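Local coordinates for hypothetical UPF0204 protein AF0625 (Archaeoglobus fulgidus, PDB 1YQE) that probably hydrolyses D-aminoacyl-tRNAs to free tRNA and D-amino acids as a zinc-dependent deacylase, and holds a bound pyrophosphate in this crystal, at residues D22-F27 against E175-A180; G36-Y41 against D59-K64; M117-L122 against I181-M186; V192-T197 against Y221-L226; I243-K248 against A253-V258. One frame throughout, in Å; residues are numbered along the deposited sequence.

Contact 1. Residues D22-F27 against E175-A180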
# COMPACT_ATOMS: atom_id res chain seq x y z
N ASP A 22 -1.62 -10.48 -16.35
CA ASP A 22 -1.48 -11.72 -17.11
C ASP A 22 -1.14 -12.91 -16.22
O ASP A 22 -1.63 -14.02 -16.44
CB ASP A 22 -0.42 -11.58 -18.21
CG ASP A 22 -0.84 -10.63 -19.31
OD1 ASP A 22 -2.02 -10.67 -19.72
OD2 ASP A 22 0.01 -9.85 -19.78
N ASN A 23 -0.29 -12.69 -15.22
CA ASN A 23 0.10 -13.77 -14.32
C ASN A 23 -1.05 -14.16 -13.38
O ASN A 23 -1.27 -15.34 -13.12
CB ASN A 23 1.33 -13.36 -13.52
CG ASN A 23 2.60 -13.38 -14.36
OD1 ASN A 23 3.06 -14.44 -14.78
ND2 ASN A 23 3.15 -12.20 -14.62
N LEU A 24 -1.77 -13.15 -12.89
CA LEU A 24 -2.90 -13.36 -12.00
C LEU A 24 -4.01 -14.16 -12.70
O LEU A 24 -4.73 -14.93 -12.08
CB LEU A 24 -3.46 -12.00 -11.54
CG LEU A 24 -3.33 -11.51 -10.09
CD1 LEU A 24 -2.06 -12.01 -9.44
CD2 LEU A 24 -3.38 -9.98 -10.09
N LEU A 25 -4.11 -13.96 -14.01
CA LEU A 25 -5.13 -14.64 -14.82
C LEU A 25 -4.94 -16.15 -14.93
O LEU A 25 -5.88 -16.87 -15.28
CB LEU A 25 -5.16 -14.03 -16.22
CG LEU A 25 -5.76 -12.62 -16.33
CD1 LEU A 25 -5.46 -12.05 -17.71
CD2 LEU A 25 -7.26 -12.68 -16.07
N THR A 26 -3.74 -16.64 -14.65
CA THR A 26 -3.48 -18.08 -14.74
C THR A 26 -3.72 -18.78 -13.40
O THR A 26 -3.71 -20.01 -13.33
CB THR A 26 -2.04 -18.37 -15.18
OG1 THR A 26 -1.13 -17.88 -14.20
CG2 THR A 26 -1.75 -17.69 -16.51
N PHE A 27 -3.94 -18.00 -12.36
CA PHE A 27 -4.15 -18.54 -11.02
C PHE A 27 -5.56 -19.07 -10.76
O PHE A 27 -5.80 -19.72 -9.74
CB PHE A 27 -3.81 -17.48 -9.97
CG PHE A 27 -2.37 -17.04 -9.99
CD1 PHE A 27 -1.96 -15.94 -9.25
CD2 PHE A 27 -1.42 -17.74 -10.73
CE1 PHE A 27 -0.63 -15.54 -9.26
CE2 PHE A 27 -0.09 -17.35 -10.74
CZ PHE A 27 0.31 -16.25 -10.00
N GLU A 175 2.36 -13.84 -7.49
CA GLU A 175 2.33 -14.94 -6.53
C GLU A 175 2.18 -14.41 -5.11
O GLU A 175 1.43 -14.97 -4.31
CB GLU A 175 3.61 -15.78 -6.62
CG GLU A 175 3.62 -16.79 -7.75
CD GLU A 175 4.82 -17.72 -7.68
OE1 GLU A 175 5.18 -18.14 -6.56
OE2 GLU A 175 5.39 -18.04 -8.74
N ALA A 176 2.90 -13.34 -4.79
CA ALA A 176 2.82 -12.76 -3.46
C ALA A 176 1.41 -12.24 -3.23
O ALA A 176 0.87 -12.38 -2.13
CB ALA A 176 3.85 -11.64 -3.30
N MET A 177 0.80 -11.66 -4.26
CA MET A 177 -0.56 -11.15 -4.14
C MET A 177 -1.54 -12.29 -3.87
O MET A 177 -2.43 -12.17 -3.03
CB MET A 177 -1.00 -10.43 -5.41
CG MET A 177 -0.35 -9.09 -5.65
SD MET A 177 -1.10 -8.32 -7.11
CE MET A 177 -2.15 -7.12 -6.37
N LEU A 178 -1.38 -13.40 -4.59
CA LEU A 178 -2.28 -14.53 -4.39
C LEU A 178 -2.18 -15.04 -2.96
O LEU A 178 -3.20 -15.38 -2.36
CB LEU A 178 -1.96 -15.66 -5.38
CG LEU A 178 -2.92 -16.86 -5.35
CD1 LEU A 178 -4.36 -16.39 -5.56
CD2 LEU A 178 -2.53 -17.85 -6.43
N ASP A 179 -0.97 -15.09 -2.41
CA ASP A 179 -0.77 -15.53 -1.04
C ASP A 179 -1.42 -14.56 -0.06
O ASP A 179 -1.97 -14.97 0.96
CB ASP A 179 0.72 -15.64 -0.70
CG ASP A 179 1.37 -16.87 -1.30
OD1 ASP A 179 0.64 -17.72 -1.87
OD2 ASP A 179 2.60 -16.98 -1.21
N ALA A 180 -1.34 -13.27 -0.37
CA ALA A 180 -1.93 -12.25 0.48
C ALA A 180 -3.45 -12.38 0.45
O ALA A 180 -4.11 -12.29 1.48
CB ALA A 180 -1.52 -10.86 0.01

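Contact 2. Residues G36-Y41 against D59-K64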
# COMPACT_ATOMS: atom_id res chain seq x y z
N GLY A 36 -19.58 -0.94 -18.38
CA GLY A 36 -19.18 0.44 -18.21
C GLY A 36 -17.83 0.70 -18.85
O GLY A 36 -17.54 0.21 -19.94
N GLU A 37 -17.00 1.47 -18.17
CA GLU A 37 -15.67 1.82 -18.66
C GLU A 37 -14.60 0.79 -18.31
O GLU A 37 -13.43 0.98 -18.64
CB GLU A 37 -15.25 3.18 -18.09
CG GLU A 37 -15.34 3.24 -16.57
CD GLU A 37 -14.76 4.52 -16.00
OE1 GLU A 37 -13.54 4.74 -16.16
OE2 GLU A 37 -15.52 5.31 -15.39
N PHE A 38 -15.00 -0.31 -17.67
CA PHE A 38 -14.03 -1.32 -17.26
C PHE A 38 -14.09 -2.68 -17.95
O PHE A 38 -15.06 -3.03 -18.63
CB PHE A 38 -14.13 -1.58 -15.75
CG PHE A 38 -14.22 -0.34 -14.92
CD1 PHE A 38 -15.46 0.18 -14.55
CD2 PHE A 38 -13.07 0.32 -14.50
CE1 PHE A 38 -15.55 1.33 -13.77
CE2 PHE A 38 -13.15 1.47 -13.72
CZ PHE A 38 -14.39 1.98 -13.35
N LYS A 39 -13.02 -3.43 -17.76
CA LYS A 39 -12.89 -4.79 -18.27
C LYS A 39 -12.74 -5.59 -16.99
O LYS A 39 -11.72 -5.50 -16.30
CB LYS A 39 -11.63 -4.93 -19.13
CG LYS A 39 -11.64 -4.09 -20.40
CD LYS A 39 -10.33 -4.20 -21.17
CE LYS A 39 -10.10 -5.61 -21.69
NZ LYS A 39 -11.19 -6.03 -22.62
N LEU A 40 -13.76 -6.37 -16.65
CA LEU A 40 -13.73 -7.16 -15.43
C LEU A 40 -13.43 -8.62 -15.70
O LEU A 40 -13.91 -9.18 -16.69
CB LEU A 40 -15.07 -7.05 -14.69
CG LEU A 40 -15.64 -5.66 -14.42
CD1 LEU A 40 -16.99 -5.81 -13.75
CD2 LEU A 40 -14.68 -4.85 -13.55
N TYR A 41 -12.64 -9.23 -14.83
CA TYR A 41 -12.30 -10.64 -14.95
C TYR A 41 -12.78 -11.28 -13.66
O TYR A 41 -12.32 -10.92 -12.57
CB TYR A 41 -10.79 -10.83 -15.11
CG TYR A 41 -10.21 -10.10 -16.30
CD1 TYR A 41 -9.92 -8.74 -16.24
CD2 TYR A 41 -9.96 -10.77 -17.50
CE1 TYR A 41 -9.41 -8.06 -17.35
CE2 TYR A 41 -9.45 -10.10 -18.62
CZ TYR A 41 -9.18 -8.74 -18.53
OH TYR A 41 -8.68 -8.06 -19.62
N ASP A 59 -9.55 8.82 -8.49
CA ASP A 59 -10.37 9.12 -7.31
C ASP A 59 -11.77 8.54 -7.49
O ASP A 59 -12.34 8.61 -8.58
CB ASP A 59 -10.48 10.64 -7.11
CG ASP A 59 -9.29 11.24 -6.35
OD1 ASP A 59 -9.11 12.47 -6.41
OD2 ASP A 59 -8.56 10.49 -5.68
N HIS A 60 -12.32 7.96 -6.42
CA HIS A 60 -13.66 7.37 -6.43
C HIS A 60 -13.83 6.16 -7.34
O HIS A 60 -14.96 5.73 -7.61
CB HIS A 60 -14.70 8.43 -6.83
CG HIS A 60 -14.77 9.58 -5.87
ND1 HIS A 60 -15.17 9.43 -4.56
CD2 HIS A 60 -14.46 10.89 -6.02
CE1 HIS A 60 -15.11 10.59 -3.94
NE2 HIS A 60 -14.68 11.50 -4.80
N ILE A 61 -12.73 5.57 -7.80
CA ILE A 61 -12.85 4.42 -8.68
C ILE A 61 -13.46 3.22 -7.96
O ILE A 61 -14.04 2.34 -8.60
CB ILE A 61 -11.49 4.03 -9.29
CG1 ILE A 61 -11.71 3.07 -10.46
CG2 ILE A 61 -10.59 3.40 -8.23
CD1 ILE A 61 -10.46 2.72 -11.22
N ASP A 62 -13.33 3.17 -6.64
CA ASP A 62 -13.91 2.06 -5.88
C ASP A 62 -15.43 2.13 -5.95
O ASP A 62 -16.10 1.09 -6.06
CB ASP A 62 -13.45 2.08 -4.42
CG ASP A 62 -13.68 3.42 -3.74
OD1 ASP A 62 -13.79 3.44 -2.49
OD2 ASP A 62 -13.73 4.45 -4.44
N GLU A 63 -15.98 3.34 -5.89
CA GLU A 63 -17.43 3.53 -5.95
C GLU A 63 -17.94 3.13 -7.33
O GLU A 63 -19.00 2.52 -7.45
CB GLU A 63 -17.80 5.00 -5.70
CG GLU A 63 -17.30 5.58 -4.39
CD GLU A 63 -17.75 7.02 -4.19
OE1 GLU A 63 -17.67 7.81 -5.15
OE2 GLU A 63 -18.18 7.35 -3.06
N LYS A 64 -17.17 3.48 -8.36
CA LYS A 64 -17.54 3.16 -9.74
C LYS A 64 -17.57 1.65 -9.98
O LYS A 64 -18.50 1.12 -10.59
CB LYS A 64 -16.54 3.80 -10.71
CG LYS A 64 -16.50 5.32 -10.61
CD LYS A 64 -15.44 5.91 -11.52
CE LYS A 64 -15.43 7.43 -11.41
NZ LYS A 64 -14.42 8.04 -12.32

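Contact 3. Residues M117-L122 against I181-M186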
# COMPACT_ATOMS: atom_id res chain seq x y z
N MET A 117 -1.46 -5.79 3.22
CA MET A 117 -0.16 -5.25 2.87
C MET A 117 0.91 -6.10 3.57
O MET A 117 1.92 -6.46 2.96
CB MET A 117 -0.04 -3.81 3.34
CG MET A 117 -0.96 -2.85 2.62
SD MET A 117 -1.09 -1.31 3.52
CE MET A 117 0.57 -0.63 3.26
N LYS A 118 0.68 -6.42 4.84
CA LYS A 118 1.62 -7.22 5.62
C LYS A 118 1.78 -8.63 5.07
O LYS A 118 2.90 -9.11 4.89
CB LYS A 118 1.17 -7.30 7.09
CG LYS A 118 2.09 -8.12 8.00
CD LYS A 118 3.46 -7.44 8.21
CE LYS A 118 4.28 -8.14 9.29
NZ LYS A 118 5.55 -7.41 9.61
N ASN A 119 0.66 -9.30 4.81
CA ASN A 119 0.71 -10.65 4.29
C ASN A 119 1.39 -10.69 2.93
O ASN A 119 2.09 -11.65 2.59
CB ASN A 119 -0.70 -11.24 4.24
CG ASN A 119 -1.26 -11.48 5.63
OD1 ASN A 119 -0.54 -11.92 6.52
ND2 ASN A 119 -2.55 -11.20 5.82
N TYR A 120 1.20 -9.63 2.15
CA TYR A 120 1.83 -9.53 0.85
C TYR A 120 3.35 -9.44 1.02
O TYR A 120 4.10 -10.15 0.37
CB TYR A 120 1.35 -8.29 0.10
CG TYR A 120 2.17 -7.98 -1.13
CD1 TYR A 120 1.93 -8.64 -2.33
CD2 TYR A 120 3.20 -7.04 -1.09
CE1 TYR A 120 2.70 -8.37 -3.47
CE2 TYR A 120 3.97 -6.76 -2.23
CZ TYR A 120 3.71 -7.44 -3.41
OH TYR A 120 4.46 -7.18 -4.54
N VAL A 121 3.79 -8.55 1.90
CA VAL A 121 5.22 -8.37 2.12
C VAL A 121 5.92 -9.63 2.62
O VAL A 121 7.02 -9.95 2.17
CB VAL A 121 5.47 -7.21 3.11
CG1 VAL A 121 6.95 -7.16 3.51
CG2 VAL A 121 5.06 -5.90 2.45
N LEU A 122 5.29 -10.37 3.53
CA LEU A 122 5.90 -11.59 4.03
C LEU A 122 5.95 -12.67 2.95
O LEU A 122 6.88 -13.48 2.91
CB LEU A 122 5.16 -12.09 5.27
CG LEU A 122 5.23 -11.18 6.49
CD1 LEU A 122 4.48 -11.82 7.65
CD2 LEU A 122 6.69 -10.92 6.89
N ILE A 181 -3.99 -12.60 -0.74
CA ILE A 181 -5.43 -12.75 -0.92
C ILE A 181 -6.00 -13.95 -0.16
O ILE A 181 -7.11 -13.89 0.35
CB ILE A 181 -5.77 -12.85 -2.43
CG1 ILE A 181 -5.69 -11.46 -3.07
CG2 ILE A 181 -7.13 -13.49 -2.63
CD1 ILE A 181 -5.55 -11.48 -4.58
N ARG A 182 -5.23 -15.02 -0.07
CA ARG A 182 -5.68 -16.23 0.62
C ARG A 182 -5.33 -16.27 2.11
O ARG A 182 -5.87 -17.10 2.85
CB ARG A 182 -5.09 -17.47 -0.06
CG ARG A 182 -5.57 -17.73 -1.48
CD ARG A 182 -4.78 -18.89 -2.09
NE ARG A 182 -5.23 -19.26 -3.43
CZ ARG A 182 -4.58 -20.12 -4.22
NH1 ARG A 182 -3.46 -20.69 -3.80
NH2 ARG A 182 -5.06 -20.42 -5.42
N ALA A 183 -4.45 -15.37 2.54
CA ALA A 183 -3.99 -15.31 3.93
C ALA A 183 -5.10 -15.18 4.97
O ALA A 183 -6.05 -14.43 4.80
CB ALA A 183 -2.99 -14.17 4.10
N GLU A 184 -4.94 -15.90 6.08
CA GLU A 184 -5.93 -15.85 7.14
C GLU A 184 -5.55 -14.96 8.32
O GLU A 184 -6.42 -14.44 9.01
CB GLU A 184 -6.25 -17.26 7.60
CG GLU A 184 -6.83 -18.10 6.48
CD GLU A 184 -7.27 -19.47 6.93
OE1 GLU A 184 -6.41 -20.29 7.28
OE2 GLU A 184 -8.50 -19.71 6.92
N LYS A 185 -4.26 -14.77 8.56
CA LYS A 185 -3.83 -13.94 9.68
C LYS A 185 -4.13 -12.47 9.40
O LYS A 185 -3.56 -11.87 8.49
CB LYS A 185 -2.34 -14.15 9.96
CG LYS A 185 -1.82 -13.44 11.20
CD LYS A 185 -0.45 -13.97 11.59
CE LYS A 185 0.14 -13.21 12.78
NZ LYS A 185 -0.72 -13.28 13.99
N MET A 186 -5.04 -11.91 10.20
CA MET A 186 -5.48 -10.52 10.06
C MET A 186 -5.37 -9.77 11.38
O MET A 186 -6.09 -8.80 11.60
CB MET A 186 -6.95 -10.49 9.62
CG MET A 186 -7.30 -11.33 8.41
SD MET A 186 -6.90 -10.51 6.88
CE MET A 186 -8.19 -9.27 6.84

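Contact 4. Residues V192-T197 against Y221-L226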
# COMPACT_ATOMS: atom_id res chain seq x y z
N VAL A 192 0.66 3.81 12.44
CA VAL A 192 0.80 4.86 11.46
C VAL A 192 2.24 5.25 11.75
O VAL A 192 2.63 5.35 12.91
CB VAL A 192 -0.12 6.06 11.74
CG1 VAL A 192 0.39 7.28 10.98
CG2 VAL A 192 -1.54 5.75 11.29
N GLY A 193 3.05 5.44 10.71
CA GLY A 193 4.44 5.79 10.95
C GLY A 193 4.70 7.25 10.66
O GLY A 193 4.11 7.82 9.75
N VAL A 194 5.60 7.85 11.44
CA VAL A 194 5.95 9.25 11.27
C VAL A 194 7.47 9.41 11.28
O VAL A 194 8.13 9.06 12.26
CB VAL A 194 5.34 10.12 12.40
CG1 VAL A 194 5.80 11.57 12.26
CG2 VAL A 194 3.81 10.06 12.34
N GLY A 195 8.01 9.93 10.19
CA GLY A 195 9.44 10.14 10.09
C GLY A 195 10.09 9.28 9.03
O GLY A 195 9.51 8.29 8.58
N GLY A 196 11.30 9.65 8.64
CA GLY A 196 12.04 8.89 7.64
C GLY A 196 12.05 9.49 6.24
O GLY A 196 11.31 10.43 5.94
N THR A 197 12.91 8.96 5.39
CA THR A 197 13.01 9.40 4.01
C THR A 197 11.87 8.73 3.23
O THR A 197 11.18 7.87 3.77
CB THR A 197 14.37 9.02 3.40
OG1 THR A 197 14.67 7.65 3.70
CG2 THR A 197 15.47 9.92 3.98
N TYR A 221 9.63 15.08 4.97
CA TYR A 221 9.29 16.27 4.18
C TYR A 221 7.85 16.75 4.41
O TYR A 221 7.48 17.84 3.97
CB TYR A 221 9.56 16.04 2.67
CG TYR A 221 8.67 15.04 1.96
CD1 TYR A 221 7.33 15.32 1.70
CD2 TYR A 221 9.17 13.80 1.54
CE1 TYR A 221 6.51 14.41 1.03
CE2 TYR A 221 8.36 12.88 0.87
CZ TYR A 221 7.03 13.19 0.62
OH TYR A 221 6.21 12.29 -0.03
N THR A 222 7.07 15.97 5.15
CA THR A 222 5.69 16.34 5.45
C THR A 222 5.52 16.97 6.84
O THR A 222 4.45 17.51 7.15
CB THR A 222 4.75 15.12 5.39
OG1 THR A 222 4.99 14.29 6.54
CG2 THR A 222 5.00 14.31 4.13
N PHE A 223 6.56 16.90 7.67
CA PHE A 223 6.50 17.41 9.05
C PHE A 223 5.83 18.77 9.25
O PHE A 223 4.95 18.91 10.10
CB PHE A 223 7.89 17.48 9.68
CG PHE A 223 8.49 16.13 10.02
CD1 PHE A 223 7.75 14.96 9.89
CD2 PHE A 223 9.81 16.05 10.47
CE1 PHE A 223 8.31 13.72 10.22
CE2 PHE A 223 10.38 14.81 10.79
CZ PHE A 223 9.63 13.65 10.66
N GLU A 224 6.26 19.77 8.48
CA GLU A 224 5.72 21.13 8.60
C GLU A 224 4.25 21.28 8.26
O GLU A 224 3.61 22.25 8.67
CB GLU A 224 6.53 22.09 7.73
CG GLU A 224 8.00 22.24 8.09
CD GLU A 224 8.79 20.97 7.84
OE1 GLU A 224 8.46 20.23 6.89
OE2 GLU A 224 9.76 20.72 8.59
N HIS A 225 3.71 20.34 7.50
CA HIS A 225 2.32 20.40 7.09
C HIS A 225 1.40 19.47 7.87
O HIS A 225 0.18 19.51 7.69
CB HIS A 225 2.21 20.10 5.59
CG HIS A 225 2.76 21.18 4.72
ND1 HIS A 225 2.15 22.41 4.58
CD2 HIS A 225 3.87 21.22 3.95
CE1 HIS A 225 2.86 23.16 3.76
NE2 HIS A 225 3.91 22.46 3.37
N LEU A 226 1.98 18.64 8.73
CA LEU A 226 1.18 17.72 9.54
C LEU A 226 0.57 18.46 10.71
O LEU A 226 1.16 19.40 11.24
CB LEU A 226 2.05 16.59 10.09
CG LEU A 226 2.70 15.57 9.17
CD1 LEU A 226 3.61 14.68 10.02
CD2 LEU A 226 1.64 14.73 8.46

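Contact 5. Residues I243-K248 against A253-V258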
# COMPACT_ATOMS: atom_id res chain seq x y z
N ILE A 243 1.41 4.59 17.01
CA ILE A 243 2.08 5.52 16.12
C ILE A 243 3.55 5.17 16.36
O ILE A 243 4.00 5.17 17.51
CB ILE A 243 1.90 7.01 16.50
CG1 ILE A 243 0.44 7.42 16.34
CG2 ILE A 243 2.76 7.89 15.58
CD1 ILE A 243 0.15 8.85 16.76
N ILE A 244 4.27 4.83 15.31
CA ILE A 244 5.69 4.51 15.46
C ILE A 244 6.47 5.69 14.89
O ILE A 244 6.14 6.20 13.82
CB ILE A 244 6.07 3.23 14.68
CG1 ILE A 244 5.40 2.02 15.32
CG2 ILE A 244 7.58 3.05 14.68
CD1 ILE A 244 5.51 0.75 14.49
N ILE A 245 7.50 6.13 15.61
CA ILE A 245 8.30 7.24 15.14
C ILE A 245 9.72 6.80 14.79
O ILE A 245 10.26 5.87 15.40
CB ILE A 245 8.41 8.37 16.19
CG1 ILE A 245 8.96 7.81 17.51
CG2 ILE A 245 7.05 9.03 16.40
CD1 ILE A 245 9.26 8.86 18.55
N ASP A 246 10.29 7.44 13.79
CA ASP A 246 11.67 7.16 13.39
C ASP A 246 12.42 8.16 14.26
O ASP A 246 12.62 9.30 13.87
CB ASP A 246 11.87 7.49 11.90
CG ASP A 246 13.28 7.21 11.43
OD1 ASP A 246 14.23 7.41 12.21
OD2 ASP A 246 13.45 6.80 10.26
N GLU A 247 12.79 7.71 15.46
CA GLU A 247 13.47 8.56 16.44
C GLU A 247 14.66 9.37 15.94
O GLU A 247 15.05 10.35 16.57
CB GLU A 247 13.87 7.73 17.67
CG GLU A 247 14.81 6.57 17.42
CD GLU A 247 14.08 5.28 17.09
OE1 GLU A 247 13.43 5.21 16.02
OE2 GLU A 247 14.16 4.33 17.90
N LYS A 248 15.24 8.97 14.82
CA LYS A 248 16.38 9.70 14.28
C LYS A 248 15.94 10.72 13.24
O LYS A 248 16.72 11.56 12.80
CB LYS A 248 17.38 8.71 13.66
CG LYS A 248 18.59 9.37 13.01
CD LYS A 248 19.63 8.36 12.55
CE LYS A 248 20.27 7.63 13.72
NZ LYS A 248 21.39 6.75 13.27
N ALA A 253 9.40 19.22 17.42
CA ALA A 253 8.18 19.87 16.94
C ALA A 253 7.15 18.83 16.49
O ALA A 253 5.99 18.88 16.89
CB ALA A 253 8.50 20.81 15.79
N VAL A 254 7.59 17.89 15.67
CA VAL A 254 6.68 16.86 15.18
C VAL A 254 6.32 15.87 16.29
O VAL A 254 5.22 15.32 16.29
CB VAL A 254 7.28 16.12 13.94
CG1 VAL A 254 8.49 15.30 14.35
CG2 VAL A 254 6.22 15.24 13.29
N LYS A 255 7.24 15.64 17.23
CA LYS A 255 6.95 14.73 18.33
C LYS A 255 5.81 15.27 19.17
O LYS A 255 5.04 14.52 19.76
CB LYS A 255 8.19 14.51 19.20
CG LYS A 255 9.32 13.77 18.49
CD LYS A 255 10.28 13.09 19.47
CE LYS A 255 10.96 14.09 20.40
NZ LYS A 255 11.87 13.41 21.36
N LYS A 256 5.69 16.60 19.21
CA LYS A 256 4.63 17.23 19.98
C LYS A 256 3.26 16.90 19.38
O LYS A 256 2.34 16.51 20.10
CB LYS A 256 4.82 18.74 20.01
CG LYS A 256 3.76 19.48 20.82
CD LYS A 256 3.97 20.98 20.77
CE LYS A 256 2.86 21.72 21.50
NZ LYS A 256 3.04 23.20 21.42
N ILE A 257 3.12 17.06 18.06
CA ILE A 257 1.85 16.77 17.43
C ILE A 257 1.58 15.27 17.42
O ILE A 257 0.43 14.85 17.45
CB ILE A 257 1.79 17.32 15.99
CG1 ILE A 257 2.76 16.57 15.08
CG2 ILE A 257 2.11 18.81 16.00
CD1 ILE A 257 2.71 17.03 13.64
N VAL A 258 2.64 14.47 17.39
CA VAL A 258 2.47 13.02 17.44
C VAL A 258 1.85 12.66 18.79
O VAL A 258 0.87 11.93 18.85
CB VAL A 258 3.83 12.28 17.28
CG1 VAL A 258 3.74 10.87 17.85
CG2 VAL A 258 4.20 12.23 15.80

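Contact 1. Residues D22-F27 against E175-A180
F27 sets its ring against L178, and L24 packs alongside on M177; F27, L178 and L24 bury the most surface in this contact. The closest approach is F27 CD1 to L178 CD2, at 3.5 Å. That methyl also lies near F27 CB and CG, so it covers the root of the ring on an oblique line. L178 CG stands anti to its own backbone N (chi1 -175°), which carries the branch out beside the ring. L24 CD2 meets M177 SD at 4.1 Å, the two side chains roughly perpendicular to each other, and both also touch V8 of strand 6-11. The contact joins helix 167-182 to the end of helix 15-24 and the turn that follows it, beside the mixed sheet of the chain. This type I turn, from L24 to F27, brings the phenyl group round to the other helix. At the far end of the ring the neighbour is E175: its backbone N lies near the ring plane, at the edge, 3.9 Å from F27 CE1. The E175 carboxylate plane is turned 74° from the ring; its oxygens form salt bridges with R127 and R130, while the CG methylene comes within 4.0 Å of F27 CZ. One face of the ring has N23 O 3.3 Å above it, offset toward the rim, and this oxygen also accepts from T26 N and T26 OG1.

Contact 2. Residues G36-Y41 against D59-K64
F38 reaches from strand 38-42, in the mixed sheet, to the short helix 61-65, making a strand-to-helix packing contact in the alpha/beta part of the chain. With chi1 at -45°, CG of F38 lies anti to the carbonyl carbon and the side chain heads for the helix. Across to helix 61-65, CB and CG make no close approach; the atoms that meet it are CE1, CE2 and CZ. CE2 lies 3.9 Å from I61 CD1 and equally close to I61 CG1, the isoleucine meeting the ring obliquely. I61 CG1 is itself anti to the backbone N (chi1 -165°), which extends the chain toward the ring although its CB does not point at the strand. CZ, at the tip, comes to 3.9 Å from K64 CB, which sits at the ring edge near its plane, and CE1 lies only slightly farther from the same methylene. L65 also packs on F38, and T51 of the neighbouring strand 47-51 touches it as well. One ring face is met by CG of the preceding residue, E37, 3.4 Å above the plane and offset toward the rim. Beyond that methylene E37 extends across to K64, whose amine has a long, weak ion pair with E53. The E37 and K64 charges are near but do not form a salt bridge: E37 OE2 lies 4.3 Å from K64 NZ, and its nearest atom of the lysine is CD, at 3.9 Å.

Contact 3. Residues M117-L122 against I181-M186
N119 and the chain around A183 and K185 form a surface contact, polar at its centre, between a helix and the chain leaving the neighbouring helix. Helix 114-125 lies beside helix 167-182 in the alpha/beta fold, and the segment 181-186 starts in the last turn of the latter before running on toward strand 189-194. A183 is the first residue to leave helical angles, and its CA is 6.6 Å from N119 CA. N119 projects toward this exit with CG anti to the carbonyl carbon (chi1 -69°). The A183 methyl packs against its amide: A183 CB is 3.5 Å from N119 ND2 and as near to CG. The amide is fixed at both ends. OD1 accepts a hydrogen bond from the indole NE1 of W188, while ND2 donates across the contact to the K185 carbonyl. The two bonds would define which way the amide is turned and tie the departing chain to the helix. K185 starts out toward the helix, but its amine turns off to a salt bridge with D187 and a cation-pi contact with W188. The bond from N119 ND2 to K185 O is 2.9 Å long, with an N-H...O angle of 171°; the donor meets the carbonyl nearly end-on, and the acceptor lies just 3° out of the amide plane.

Contact 4. Residues V192-T197 against Y221-L226
F223 turns the edge of its ring to the backbone of G195 and presents a flank obliquely to V194. The ring reaches the strand end with its far corner. CZ of F223 lies 3.6 Å from G195 CA, which sits near the ring plane, and CE1 is 3.8 Å from G195 N, also in that plane. A phenyl rim thus rests against main-chain atoms. At G195, with phi 115°, the chain bends away from strand geometry. V194 sends CG1, anti to its backbone N (chi1 176°), to within 3.9 Å of F223 CE1. The same methyl lies 4.4 Å from L226 CD1, so V194 touches two residues of the loop at once. L226 points toward the strand, whereas F223 starts out to one side and brings its ring across; both belong to the loop between strand 212-218 and helix 228-238. V254 and V258 of helix 252-265 also pack on V194, and V254 touches F223 as well. Polar atoms of the glycines bond elsewhere: G196 N donates to S249 OG and G195 O accepts from Q203 NE2. All four touching residues are buried. The contact lies at the C-terminal end of strand 189-194 of a parallel four-stranded alpha/beta sheet, where the loop after the neighbouring strand 212-218 packs on it.

Contact 5. Residues I243-K248 against A253-V258
Strand 243-245 and helix 253-258 run nearly antiparallel, at 168°, with a closest approach of 10.7 Å between the axes of these segments. They are the first strand and the helix of a beta-alpha-beta unit completed by strand 268-271, so the helix covers one side of the parallel four-stranded sheet. I243 and I245, on the same side of the strand, both point at the helix and take V258 between them. V258 CG1, anti to its backbone N (chi1 158°), makes the side-chain contacts: it is 3.9 Å from I243 CG2 and 4.1 Å from I245 CG2. The I243 and V258 side chains run alongside each other, pointing opposite ways, and I243 CD1 lies 3.8 Å from V258 O; I245 meets the valine at a slant. Toward K255, which is exposed, I245 CD1 comes within 4.4 Å of K255 CD. V194 and V269 of the flanking strands also touch V258. Past the strand end an Asx turn begins the link to the helix: D246 OD1 accepts from K248 N at 3.2 Å, through its anti lone pair.

Overall arrangement
The contacts fall into two groups. Contacts 1, 2 and 3 belong to the part built on the mixed sheet, contacts 4 and 5 to the parallel four-stranded one. Contacts 4 and 5 have centres about 8 Å apart and share a sheet: V194 N and I244 O, and V192 O and I244 N, are each 3.0 Å apart as probable hydrogen bonds. Contacts 1 and 3 share helix 167-182, with Y120 packed on A176. L25 touches Y41, joining contact 1 to contact 2. Contacts 1 and 5 are about 37 Å apart between centres. The bound pyrophosphate, held by residues including R54, R79 and H143, lies about 13 Å from the I61 side chain of contact 2.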